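Local coordinates for protein DNA polymerase (Bacillus phage phi29, PDB 2PY5) that replicates the phage genome by protein-primed, processive strand-displacement DNA synthesis and proofreads its product with a 3'-5' exonuclease, at residues F211-L216 and T421-Y426; L262-E267 and T427-F432; D193-F198 and N387-K392. The protein carries 2 engineered substitutions. One frame throughout, in Å; residues are numbered along the deposited sequence. Where two conformers were deposited one is given.

In the fold
Three contacts in a family B polymerase show how contact chemistry follows position. Two of them, contacts 1 and 3, join the 192-229 region to the polymerization region; contact 2 lies wholly within the latter. Contact 2 is buried, a strand laid on a helix, joined by apolar side chains without a hydrogen bond across it. Contact 3 is also buried, yet it includes a buried lysine whose NZ bonds to a DNA phosphate. Contact 1 is loop against loop, partly at the surface, and is bridged by water. Contacts 1 and 2 meet through Tyr-426 and Gly-266, while Phe-211 of contact 1 touches Phe-198 of contact 3.

Contact 1: F211-L216 and T421-Y426; sequences FPTLSL and TKDPVY. With EDO (1,2-ethanediol), chain M; nucleotides of chain C.
The ring of Tyr-426 has Phe-211 on one face and the carbonyl oxygen of Pro-212 at its edge. Phe-211 CD2 sits 3.4 Å above the tyrosine plane, displaced toward the rim, and comes within 3.5 Å of Tyr-426 CD2. The two planes meet at 46°, an oblique pair that is neither a stack nor a T-shape. Pro-212 O lies in the plane of the tyrosine ring, 3.7 Å from CD1, where the ring's hydrogens carry slight positive charge. With CG anti to the backbone N (chi1 -166°), Tyr-426 reaches across to the 211-216 loop, and its hydroxyl bonds to Gly-266 O. Phe-211 also meets Phe-207 and Phe-393 edge-to-face.

Further along, Pro-424 CG rests 3.4 Å from Leu-214 O. Thr-213 turns its methyl CG2 to Pro-424 CD and to the Asp-423 carboxylate carbon, while Leu-216 CD1 lies against Thr-421. No direct hydrogen bond joins the loops, whose courses are roughly antiparallel at 145°. Two waters do so instead. One donates to both Phe-211 O and Val-425 O; the other donates to Pro-212 O and Val-425 O and accepts from Leu-214 N, so Val-425 O receives two water bonds. An ethanediol, probably from the crystallisation liquor, adds a bond to Phe-211 O.

On the DNA side, Lys-422, which makes no side-chain contact with the 211-216 loop, gives NZ to N7 of DA3 of chain C at 3.0 Å. The loop preceding helix 427-447 thus has an aromatic end, water bridges through Val-425 O and a lysine on the DNA, consistent with packing and bridging water helping to set the course of the loop that carries Lys-422, whose backbone also bonds to Pro-397.

Contact 2: L262-E267 and T427-F432; sequences LLPYGE and TPMGVF
Pro-264 lays its ring over Pro-428 and Phe-432 of helix 427-447, with CG 3.4 Å from Pro-428 O and CD 3.7 Å from Phe-432 CB. Pro-428 O is already the acceptor for the backbone N of Phe-432, and it lies at the edge of the Phe-432 ring, in its plane, so the proline ring packs against a carbonyl engaged in the helix. The phenylalanine ring is met obliquely, its CD1 lying 3.7 Å from Pro-264 CG.

Next to it Met-429 folds back on Leu-263. Its chain leaves the backbone on the carbonyl side (chi1 -176°), but bends at chi2 and chi3 bring the sulfur to 3.7 Å from Leu-263 CB and carry CE to 3.4 Å from Pro-264 O. Leu-263 and Met-429 run nearly perpendicular, whereas Leu-263 CD2 passes alongside Phe-432 in the opposite direction. Strand 263-265 runs almost antiparallel to the helix, the two axes 7.5 Å apart.

This is a strand-on-helix packing within the polymerization region. The strand pairs with strand 340-356, and Leu-283 of strand 283-294 touches both Pro-264 and Phe-432, while Met-429 also touches Phe-211. With no hydrogen bond crossing it, the interface probably relies on close apolar packing. Pro-264 O is buried here without a hydrogen-bond partner, probably an energetic cost that the apolar packing offsets.

Contact 3: D193-F198 and N387-K392; sequences DSLKGF and NSLYGK. With EDO (1,2-ethanediol), chain H; nucleotides of chain C.
Ser-194 turns its side chain onto the backbone bend at Ser-388 and Leu-389. In one of two conformers its OG comes within 3.3 Å of Ser-388 CB, a van der Waals approach; the polar bond of that hydroxyl then goes to Met-385 O, in the helix just before the bend. Ser-388 OG in turn bonds to Leu-384 O. The small side chain allows a close backbone approach, with the CA atoms of Ser-194 and Leu-389 5.1 Å apart.

Leu-195 follows, and here Leu-389 inserts its branched end. A chi1 of -176° swings Leu-389 past its own carbonyl side and sends CD1 against helix 190-202, 3.8 Å from Leu-195 CA; the two leucine side chains lie roughly at right angles. Leu-195 CD2 also lies 4.1 Å from Lys-392 CE, so the aliphatic part of the lysine rests on the leucine.

The partner segment links helix 376-387, in the fingers of this family B polymerase, to the short helical turn near 390-392. It includes Asn-387 and Gly-391, both probably involved in binding template-primer structures, and Tyr-390, probably involved in nucleotide selection, whose ring stacks on Tyr-254. Helix 190-202 thus packs beside an element that touches the DNA. Gly-391 O lies 3.3 Å from C2' of DC4 of chain C.

One turn on from Ser-194, Phe-198 has its CB 3.9 Å from Leu-389 CD1, while Leu-389 CD2 meets the ring obliquely; Phe-360 and Phe-363 extend this apolar cluster. Beyond the leucines, Lys-392 bends at chi2 and chi3 and brings NZ to DC4 of chain C, with hydrogen bonds to OP2 (2.8 Å) and O5' (3.2 Å), its positive charge probably strengthening the hold on the phosphate.

Contact 1: F211-L216 and T421-Y426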
loop_
_atom_site.group_PDB
_atom_site.type_symbol
_atom_site.label_atom_id
_atom_site.label_comp_id
_atom_site.label_asym_id
_atom_site.label_seq_id
_atom_site.Cartn_x
_atom_site.Cartn_y
_atom_site.Cartn_z
ATOM N N PHE F 211 10.290 -5.844 -22.326
ATOM C CA PHE F 211 10.719 -5.897 -20.913
ATOM C C PHE F 211 11.542 -7.165 -20.669
ATOM O O PHE F 211 11.073 -8.105 -20.004
ATOM C CB PHE F 211 9.514 -5.827 -19.982
ATOM C CG PHE F 211 8.652 -4.626 -20.198
ATOM C CD1 PHE F 211 7.298 -4.759 -20.478
ATOM C CD2 PHE F 211 9.198 -3.339 -20.146
ATOM C CE1 PHE F 211 6.505 -3.637 -20.675
ATOM C CE2 PHE F 211 8.417 -2.218 -20.331
ATOM C CZ PHE F 211 7.068 -2.352 -20.591
ATOM N N PRO F 212 12.770 -7.191 -21.201
ATOM C CA PRO F 212 13.636 -8.336 -21.061
ATOM C C PRO F 212 14.070 -8.505 -19.610
ATOM O O PRO F 212 14.082 -7.532 -18.824
ATOM C CB PRO F 212 14.825 -7.986 -21.948
ATOM C CG PRO F 212 14.871 -6.521 -21.935
ATOM C CD PRO F 212 13.441 -6.108 -21.939
ATOM N N THR F 213 14.408 -9.734 -19.257
ATOM C CA THR F 213 14.824 -10.048 -17.901
ATOM C C THR F 213 16.237 -9.568 -17.703
ATOM O O THR F 213 17.145 -9.979 -18.435
ATOM C CB THR F 213 14.787 -11.559 -17.660
ATOM O OG1 THR F 213 13.493 -12.057 -17.994
ATOM C CG2 THR F 213 15.097 -11.870 -16.198
ATOM N N LEU F 214 16.438 -8.667 -16.741
ATOM C CA LEU F 214 17.767 -8.193 -16.427
ATOM C C LEU F 214 18.462 -9.157 -15.471
ATOM O O LEU F 214 17.825 -9.864 -14.673
ATOM C CB LEU F 214 17.729 -6.794 -15.808
ATOM C CG LEU F 214 17.125 -5.643 -16.653
ATOM C CD1 LEU F 214 17.639 -4.328 -16.046
ATOM C CD2 LEU F 214 17.421 -5.736 -18.130
ATOM N N SER F 215 19.784 -9.190 -15.557
ATOM C CA SER F 215 20.555 -9.962 -14.614
ATOM C C SER F 215 20.308 -9.429 -13.201
ATOM O O SER F 215 19.908 -8.273 -13.000
ATOM C CB SER F 215 22.036 -9.877 -14.938
ATOM O OG SER F 215 22.537 -8.596 -14.616
ATOM N N LEU F 216 20.554 -10.267 -12.210
ATOM C CA LEU F 216 20.391 -9.839 -10.841
ATOM C C LEU F 216 21.311 -8.654 -10.498
ATOM O O LEU F 216 20.902 -7.753 -9.767
ATOM C CB LEU F 216 20.624 -11.003 -9.880
ATOM C CG LEU F 216 19.569 -12.115 -9.997
ATOM C CD1 LEU F 216 19.961 -13.333 -9.138
ATOM C CD2 LEU F 216 18.176 -11.621 -9.625
ATOM N N THR F 421 15.879 -16.652 -5.319
ATOM C CA THR F 421 15.643 -15.589 -6.268
ATOM C C THR F 421 14.727 -16.046 -7.378
ATOM O O THR F 421 14.594 -17.246 -7.650
ATOM C CB THR F 421 16.931 -15.064 -6.902
ATOM O OG1 THR F 421 17.643 -16.143 -7.510
ATOM C CG2 THR F 421 17.807 -14.424 -5.865
ATOM N N LYS F 422 14.078 -15.059 -7.982
ATOM C CA LYS F 422 13.275 -15.252 -9.181
ATOM C C LYS F 422 13.612 -14.161 -10.177
ATOM O O LYS F 422 14.349 -13.220 -9.869
ATOM C CB LYS F 422 11.788 -15.231 -8.840
ATOM C CG LYS F 422 11.223 -13.904 -8.343
ATOM C CD LYS F 422 9.704 -13.953 -8.128
ATOM C CE LYS F 422 8.954 -14.293 -9.410
ATOM N NZ LYS F 422 7.474 -14.109 -9.292
ATOM N N ASP F 423 13.059 -14.267 -11.376
ATOM C CA ASP F 423 13.313 -13.236 -12.375
ATOM C C ASP F 423 12.736 -11.879 -11.937
ATOM O O ASP F 423 11.601 -11.804 -11.431
ATOM C CB ASP F 423 12.663 -13.584 -13.714
ATOM C CG ASP F 423 13.355 -14.725 -14.452
ATOM O OD1 ASP F 423 14.480 -15.115 -14.090
ATOM O OD2 ASP F 423 12.755 -15.222 -15.436
ATOM N N PRO F 424 13.495 -10.808 -12.167
ATOM C CA PRO F 424 12.910 -9.477 -12.102
ATOM C C PRO F 424 11.792 -9.331 -13.137
ATOM O O PRO F 424 11.677 -10.142 -14.057
ATOM C CB PRO F 424 14.069 -8.543 -12.489
ATOM C CG PRO F 424 15.251 -9.325 -12.564
ATOM C CD PRO F 424 14.923 -10.774 -12.528
ATOM N N VAL F 425 10.979 -8.303 -12.953
ATOM C CA VAL F 425 9.936 -7.943 -13.888
ATOM C C VAL F 425 10.601 -6.914 -14.812
ATOM O O VAL F 425 11.201 -7.309 -15.817
ATOM C CB VAL F 425 8.647 -7.445 -13.180
ATOM C CG1 VAL F 425 7.609 -7.066 -14.205
ATOM C CG2 VAL F 425 8.089 -8.517 -12.191
ATOM N N TYR F 426 10.542 -5.629 -14.484
ATOM C CA TYR F 426 11.311 -4.612 -15.254
ATOM C C TYR F 426 11.456 -3.362 -14.416
ATOM O O TYR F 426 10.722 -2.388 -14.525
ATOM C CB TYR F 426 10.692 -4.338 -16.642
ATOM C CG TYR F 426 11.647 -3.568 -17.528
ATOM C CD1 TYR F 426 12.742 -4.205 -18.126
ATOM C CD2 TYR F 426 11.495 -2.211 -17.749
ATOM C CE1 TYR F 426 13.642 -3.483 -18.921
ATOM C CE2 TYR F 426 12.407 -1.503 -18.531
ATOM C CZ TYR F 426 13.477 -2.155 -19.095
ATOM O OH TYR F 426 14.382 -1.438 -19.873
HETATM C C1 EDO M . 11.585 -12.339 -21.432
HETATM O O1 EDO M . 12.115 -11.532 -22.493
HETATM C C2 EDO M . 11.361 -11.503 -20.172
HETATM O O2 EDO M . 10.191 -10.685 -20.240
ATOM P P DG C 2 7.209 -17.990 -9.642
ATOM O OP1 DG C 2 7.044 -17.513 -11.035
ATOM O OP2 DG C 2 8.441 -17.647 -8.893
ATOM O "O5'" DG C 2 5.920 -17.558 -8.776
ATOM C "C5'" DG C 2 4.644 -17.860 -9.335
ATOM C "C4'" DG C 2 3.454 -17.547 -8.446
ATOM O "O4'" DG C 2 3.221 -18.640 -7.539
ATOM C "C3'" DG C 2 3.523 -16.324 -7.550
ATOM O "O3'" DG C 2 2.254 -15.731 -7.623
ATOM C "C2'" DG C 2 3.775 -16.847 -6.143
ATOM C "C1'" DG C 2 2.997 -18.144 -6.232
ATOM N N9 DG C 2 3.442 -19.241 -5.399
ATOM C C8 DG C 2 4.720 -19.543 -5.006
ATOM N N7 DG C 2 4.790 -20.627 -4.288
ATOM C C5 DG C 2 3.468 -21.065 -4.224
ATOM C C6 DG C 2 2.914 -22.186 -3.575
ATOM O O6 DG C 2 3.520 -23.043 -2.921
ATOM N N1 DG C 2 1.532 -22.270 -3.761
ATOM C C2 DG C 2 0.773 -21.371 -4.476
ATOM N N2 DG C 2 -0.552 -21.604 -4.544
ATOM N N3 DG C 2 1.288 -20.307 -5.086
ATOM C C4 DG C 2 2.629 -20.228 -4.913
ATOM P P DA C 3 2.116 -14.203 -8.030
ATOM O OP1 DA C 3 0.663 -13.974 -8.154
ATOM O OP2 DA C 3 3.090 -13.930 -9.137
ATOM O "O5'" DA C 3 2.653 -13.427 -6.744
ATOM C "C5'" DA C 3 1.794 -13.279 -5.651
ATOM C "C4'" DA C 3 2.621 -12.834 -4.462
ATOM O "O4'" DA C 3 3.547 -13.886 -4.129
ATOM C "C3'" DA C 3 3.486 -11.604 -4.683
ATOM O "O3'" DA C 3 2.808 -10.461 -4.190
ATOM C "C2'" DA C 3 4.731 -11.872 -3.828
ATOM C "C1'" DA C 3 4.812 -13.387 -3.702
ATOM N N9 DA C 3 5.736 -14.106 -4.582
ATOM C C8 DA C 3 5.863 -13.955 -5.946
ATOM N N7 DA C 3 6.730 -14.777 -6.502
ATOM C C5 DA C 3 7.196 -15.522 -5.429
ATOM C C6 DA C 3 8.140 -16.563 -5.329
ATOM N N6 DA C 3 8.809 -17.051 -6.381
ATOM N N1 DA C 3 8.369 -17.093 -4.101
ATOM C C2 DA C 3 7.700 -16.603 -3.047
ATOM N N3 DA C 3 6.793 -15.623 -3.019
ATOM C C4 DA C 3 6.583 -15.128 -4.248
HETATM O O HOH W 1 10.370 -9.064 -17.573
HETATM O O HOH W 2 13.944 -7.210 -16.038
#

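Contact 2: L262-E267 and T427-F432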
loop_
_atom_site.group_PDB
_atom_site.type_symbol
_atom_site.label_atom_id
_atom_site.label_comp_id
_atom_site.label_asym_id
_atom_site.label_seq_id
_atom_site.Cartn_x
_atom_site.Cartn_y
_atom_site.Cartn_z
ATOM N N LEU F 262 7.814 9.849 -21.175
ATOM C CA LEU F 262 8.847 9.021 -21.793
ATOM C C LEU F 262 9.347 8.005 -20.780
ATOM O O LEU F 262 9.874 8.379 -19.732
ATOM C CB LEU F 262 10.004 9.891 -22.271
ATOM C CG LEU F 262 11.074 9.225 -23.120
ATOM C CD1 LEU F 262 10.504 8.728 -24.474
ATOM C CD2 LEU F 262 12.220 10.214 -23.331
ATOM N N LEU F 263 9.216 6.725 -21.102
ATOM C CA LEU F 263 9.523 5.646 -20.162
ATOM C C LEU F 263 10.443 4.597 -20.781
ATOM O O LEU F 263 10.426 4.385 -22.004
ATOM C CB LEU F 263 8.245 5.006 -19.632
ATOM C CG LEU F 263 7.299 5.902 -18.826
ATOM C CD1 LEU F 263 5.940 5.253 -18.590
ATOM C CD2 LEU F 263 7.994 6.264 -17.502
ATOM N N PRO F 264 11.255 3.938 -19.954
ATOM C CA PRO F 264 12.291 3.044 -20.466
ATOM C C PRO F 264 11.785 1.670 -20.870
ATOM O O PRO F 264 10.831 1.139 -20.280
ATOM C CB PRO F 264 13.221 2.906 -19.247
ATOM C CG PRO F 264 12.283 2.940 -18.120
ATOM C CD PRO F 264 11.307 4.011 -18.475
ATOM N N TYR F 265 12.472 1.062 -21.840
ATOM C CA TYR F 265 12.250 -0.338 -22.172
ATOM C C TYR F 265 13.541 -0.951 -22.732
ATOM O O TYR F 265 14.537 -0.236 -23.019
ATOM C CB TYR F 265 11.084 -0.491 -23.170
ATOM C CG TYR F 265 11.423 -0.078 -24.578
ATOM C CD1 TYR F 265 11.859 -1.018 -25.512
ATOM C CD2 TYR F 265 11.324 1.245 -24.980
ATOM C CE1 TYR F 265 12.189 -0.645 -26.801
ATOM C CE2 TYR F 265 11.661 1.627 -26.303
ATOM C CZ TYR F 265 12.111 0.676 -27.176
ATOM O OH TYR F 265 12.430 1.043 -28.493
ATOM N N GLY F 266 13.507 -2.270 -22.902
ATOM C CA GLY F 266 14.600 -2.991 -23.518
ATOM C C GLY F 266 15.824 -3.239 -22.677
ATOM O O GLY F 266 15.849 -2.941 -21.472
ATOM N N GLU F 267 16.853 -3.793 -23.317
ATOM C CA GLU F 267 18.090 -4.126 -22.629
ATOM C C GLU F 267 18.874 -2.845 -22.432
ATOM O O GLU F 267 19.115 -2.120 -23.398
ATOM C CB GLU F 267 18.948 -5.102 -23.434
ATOM C CG GLU F 267 20.157 -5.644 -22.651
ATOM C CD GLU F 267 19.770 -6.545 -21.450
ATOM O OE1 GLU F 267 18.786 -7.300 -21.576
ATOM O OE2 GLU F 267 20.463 -6.499 -20.384
ATOM N N THR F 427 12.421 -3.432 -13.513
ATOM C CA THR F 427 12.599 -2.408 -12.487
ATOM C C THR F 427 12.822 -0.987 -13.049
ATOM O O THR F 427 12.348 -0.028 -12.437
ATOM C CB THR F 427 13.702 -2.831 -11.501
ATOM O OG1 THR F 427 13.397 -4.152 -11.008
ATOM C CG2 THR F 427 13.811 -1.854 -10.313
ATOM N N PRO F 428 13.495 -0.830 -14.219
ATOM C CA PRO F 428 13.638 0.548 -14.715
ATOM C C PRO F 428 12.283 1.271 -14.873
ATOM O O PRO F 428 12.197 2.467 -14.705
ATOM C CB PRO F 428 14.297 0.350 -16.081
ATOM C CG PRO F 428 15.058 -0.913 -15.920
ATOM C CD PRO F 428 14.200 -1.788 -15.095
ATOM N N MET F 429 11.235 0.526 -15.251
ATOM C CA MET F 429 9.936 1.144 -15.437
ATOM C C MET F 429 9.413 1.719 -14.132
ATOM O O MET F 429 8.870 2.829 -14.099
ATOM C CB MET F 429 8.948 0.130 -16.041
ATOM C CG MET F 429 7.592 0.634 -16.390
ATOM S SD MET F 429 7.619 1.978 -17.576
ATOM C CE MET F 429 7.637 1.243 -19.197
ATOM N N GLY F 430 9.581 0.980 -13.034
ATOM C CA GLY F 430 9.193 1.504 -11.725
ATOM C C GLY F 430 9.990 2.744 -11.348
ATOM O O GLY F 430 9.444 3.744 -10.862
ATOM N N VAL F 431 11.301 2.687 -11.564
ATOM C CA VAL F 431 12.178 3.812 -11.231
ATOM C C VAL F 431 11.680 5.097 -11.898
ATOM O O VAL F 431 11.574 6.152 -11.271
ATOM C CB VAL F 431 13.633 3.527 -11.668
ATOM C CG1 VAL F 431 14.457 4.800 -11.709
ATOM C CG2 VAL F 431 14.257 2.445 -10.756
ATOM N N PHE F 432 11.351 5.014 -13.196
ATOM C CA PHE F 432 10.944 6.197 -13.924
ATOM C C PHE F 432 9.498 6.631 -13.717
ATOM O O PHE F 432 9.187 7.819 -13.784
ATOM C CB PHE F 432 11.265 6.021 -15.409
ATOM C CG PHE F 432 12.698 6.313 -15.717
ATOM C CD1 PHE F 432 13.674 5.327 -15.596
ATOM C CD2 PHE F 432 13.092 7.592 -16.075
ATOM C CE1 PHE F 432 15.001 5.624 -15.869
ATOM C CE2 PHE F 432 14.430 7.884 -16.328
ATOM C CZ PHE F 432 15.374 6.902 -16.223
#

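Contact 3: D193-F198 and N387-K392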
loop_
_atom_site.group_PDB
_atom_site.type_symbol
_atom_site.label_atom_id
_atom_site.label_comp_id
_atom_site.label_asym_id
_atom_site.label_seq_id
_atom_site.Cartn_x
_atom_site.Cartn_y
_atom_site.Cartn_z
ATOM N N ASP F 193 -3.041 -9.343 -10.461
ATOM C CA ASP F 193 -4.181 -9.178 -11.387
ATOM C C ASP F 193 -3.862 -8.062 -12.389
ATOM O O ASP F 193 -4.103 -8.197 -13.615
ATOM C CB ASP F 193 -5.489 -8.831 -10.662
ATOM C CG ASP F 193 -6.072 -9.975 -9.875
ATOM O OD1 ASP F 193 -5.988 -11.116 -10.325
ATOM O OD2 ASP F 193 -6.681 -9.707 -8.810
ATOM N N SER F 194 -3.334 -6.964 -11.882
ATOM C CA SER F 194 -3.002 -5.813 -12.733
ATOM C C SER F 194 -1.983 -6.195 -13.790
ATOM O O SER F 194 -2.130 -5.881 -14.976
ATOM C CB SER F 194 -2.469 -4.639 -11.919
ATOM O OG SER F 194 -3.510 -3.941 -11.283
ATOM N N LEU F 195 -0.921 -6.867 -13.378
ATOM C CA LEU F 195 0.124 -7.243 -14.322
ATOM C C LEU F 195 -0.372 -8.222 -15.377
ATOM O O LEU F 195 -0.010 -8.100 -16.549
ATOM C CB LEU F 195 1.352 -7.800 -13.583
ATOM C CG LEU F 195 2.582 -8.095 -14.438
ATOM C CD1 LEU F 195 3.065 -6.865 -15.191
ATOM C CD2 LEU F 195 3.710 -8.699 -13.588
ATOM N N LYS F 196 -1.189 -9.185 -14.968
ATOM C CA LYS F 196 -1.744 -10.159 -15.904
ATOM C C LYS F 196 -2.610 -9.434 -16.930
ATOM O O LYS F 196 -2.524 -9.713 -18.129
ATOM C CB LYS F 196 -2.540 -11.234 -15.171
ATOM C CG LYS F 196 -3.097 -12.320 -16.070
ATOM C CD LYS F 196 -4.465 -11.975 -16.595
ATOM C CE LYS F 196 -5.125 -13.188 -17.219
ATOM N NZ LYS F 196 -6.467 -12.868 -17.751
ATOM N N GLY F 197 -3.419 -8.497 -16.462
ATOM C CA GLY F 197 -4.299 -7.710 -17.342
ATOM C C GLY F 197 -3.523 -6.898 -18.345
ATOM O O GLY F 197 -3.894 -6.834 -19.530
ATOM N N PHE F 198 -2.447 -6.294 -17.888
ATOM C CA PHE F 198 -1.550 -5.554 -18.769
ATOM C C PHE F 198 -0.954 -6.470 -19.835
ATOM O O PHE F 198 -0.963 -6.143 -21.032
ATOM C CB PHE F 198 -0.454 -4.908 -17.950
ATOM C CG PHE F 198 0.546 -4.170 -18.766
ATOM C CD1 PHE F 198 0.175 -3.062 -19.515
ATOM C CD2 PHE F 198 1.858 -4.581 -18.793
ATOM C CE1 PHE F 198 1.119 -2.379 -20.274
ATOM C CE2 PHE F 198 2.806 -3.904 -19.555
ATOM C CZ PHE F 198 2.435 -2.812 -20.288
ATOM N N ASN F 387 -4.402 1.202 -10.343
ATOM C CA ASN F 387 -3.509 1.675 -9.261
ATOM C C ASN F 387 -2.427 0.653 -8.880
ATOM O O ASN F 387 -1.383 1.028 -8.348
ATOM C CB ASN F 387 -4.326 2.046 -8.018
ATOM C CG ASN F 387 -5.118 3.324 -8.196
ATOM O OD1 ASN F 387 -4.737 4.189 -8.994
ATOM N ND2 ASN F 387 -6.206 3.479 -7.421
ATOM N N SER F 388 -2.671 -0.625 -9.152
ATOM C CA SER F 388 -1.823 -1.709 -8.670
ATOM C C SER F 388 -0.794 -2.199 -9.704
ATOM O O SER F 388 -0.027 -3.123 -9.422
ATOM C CB SER F 388 -2.695 -2.893 -8.224
ATOM O OG SER F 388 -3.697 -2.526 -7.288
ATOM N N LEU F 389 -0.725 -1.547 -10.857
ATOM C CA LEU F 389 0.204 -1.971 -11.903
ATOM C C LEU F 389 1.671 -1.514 -11.706
ATOM O O LEU F 389 2.593 -2.336 -11.782
ATOM C CB LEU F 389 -0.287 -1.490 -13.288
ATOM C CG LEU F 389 0.567 -1.969 -14.454
ATOM C CD1 LEU F 389 0.776 -3.472 -14.514
ATOM C CD2 LEU F 389 -0.082 -1.468 -15.765
ATOM N N TYR F 390 1.921 -0.223 -11.482
ATOM C CA TYR F 390 3.304 0.246 -11.595
ATOM C C TYR F 390 4.229 -0.445 -10.605
ATOM O O TYR F 390 5.392 -0.739 -10.899
ATOM C CB TYR F 390 3.434 1.779 -11.478
ATOM C CG TYR F 390 3.524 2.320 -10.066
ATOM C CD1 TYR F 390 4.738 2.361 -9.392
ATOM C CD2 TYR F 390 2.401 2.778 -9.413
ATOM C CE1 TYR F 390 4.821 2.840 -8.117
ATOM C CE2 TYR F 390 2.476 3.263 -8.120
ATOM C CZ TYR F 390 3.690 3.282 -7.481
ATOM O OH TYR F 390 3.781 3.781 -6.198
ATOM N N GLY F 391 3.702 -0.704 -9.409
ATOM C CA GLY F 391 4.519 -1.266 -8.353
ATOM C C GLY F 391 5.083 -2.635 -8.674
ATOM O O GLY F 391 6.111 -3.031 -8.143
ATOM N N LYS F 392 4.392 -3.388 -9.523
ATOM C CA LYS F 392 4.841 -4.734 -9.879
ATOM C C LYS F 392 6.122 -4.724 -10.722
ATOM O O LYS F 392 6.874 -5.684 -10.724
ATOM C CB LYS F 392 3.733 -5.471 -10.607
ATOM C CG LYS F 392 2.593 -5.894 -9.684
ATOM C CD LYS F 392 2.920 -7.087 -8.803
ATOM C CE LYS F 392 2.938 -8.425 -9.565
ATOM N NZ LYS F 392 3.140 -9.599 -8.657
HETATM C C1 EDO H . -7.871 6.681 -8.852
HETATM O O1 EDO H . -7.653 6.101 -7.552
HETATM C C2 EDO H . -8.488 5.627 -9.771
HETATM O O2 EDO H . -7.544 4.837 -10.527
ATOM P P DC C 4 2.331 -9.253 -5.129
ATOM O OP1 DC C 4 1.638 -8.279 -4.260
ATOM O OP2 DC C 4 1.653 -9.843 -6.322
ATOM O "O5'" DC C 4 3.710 -8.684 -5.675
ATOM C "C5'" DC C 4 4.555 -7.987 -4.793
ATOM C "C4'" DC C 4 5.060 -6.733 -5.485
ATOM O "O4'" DC C 4 3.959 -5.832 -5.782
ATOM C "C3'" DC C 4 5.996 -5.919 -4.612
ATOM O "O3'" DC C 4 7.294 -6.435 -4.736
ATOM C "C2'" DC C 4 5.863 -4.537 -5.207
ATOM C "C1'" DC C 4 4.386 -4.502 -5.553
ATOM N N1 DC C 4 3.571 -3.866 -4.485
ATOM C C2 DC C 4 3.695 -2.477 -4.304
ATOM O O2 DC C 4 4.487 -1.823 -5.009
ATOM N N3 DC C 4 2.958 -1.866 -3.347
ATOM C C4 DC C 4 2.117 -2.582 -2.603
ATOM N N4 DC C 4 1.408 -1.920 -1.677
ATOM C C5 DC C 4 1.970 -3.990 -2.773
ATOM C C6 DC C 4 2.706 -4.594 -3.711
#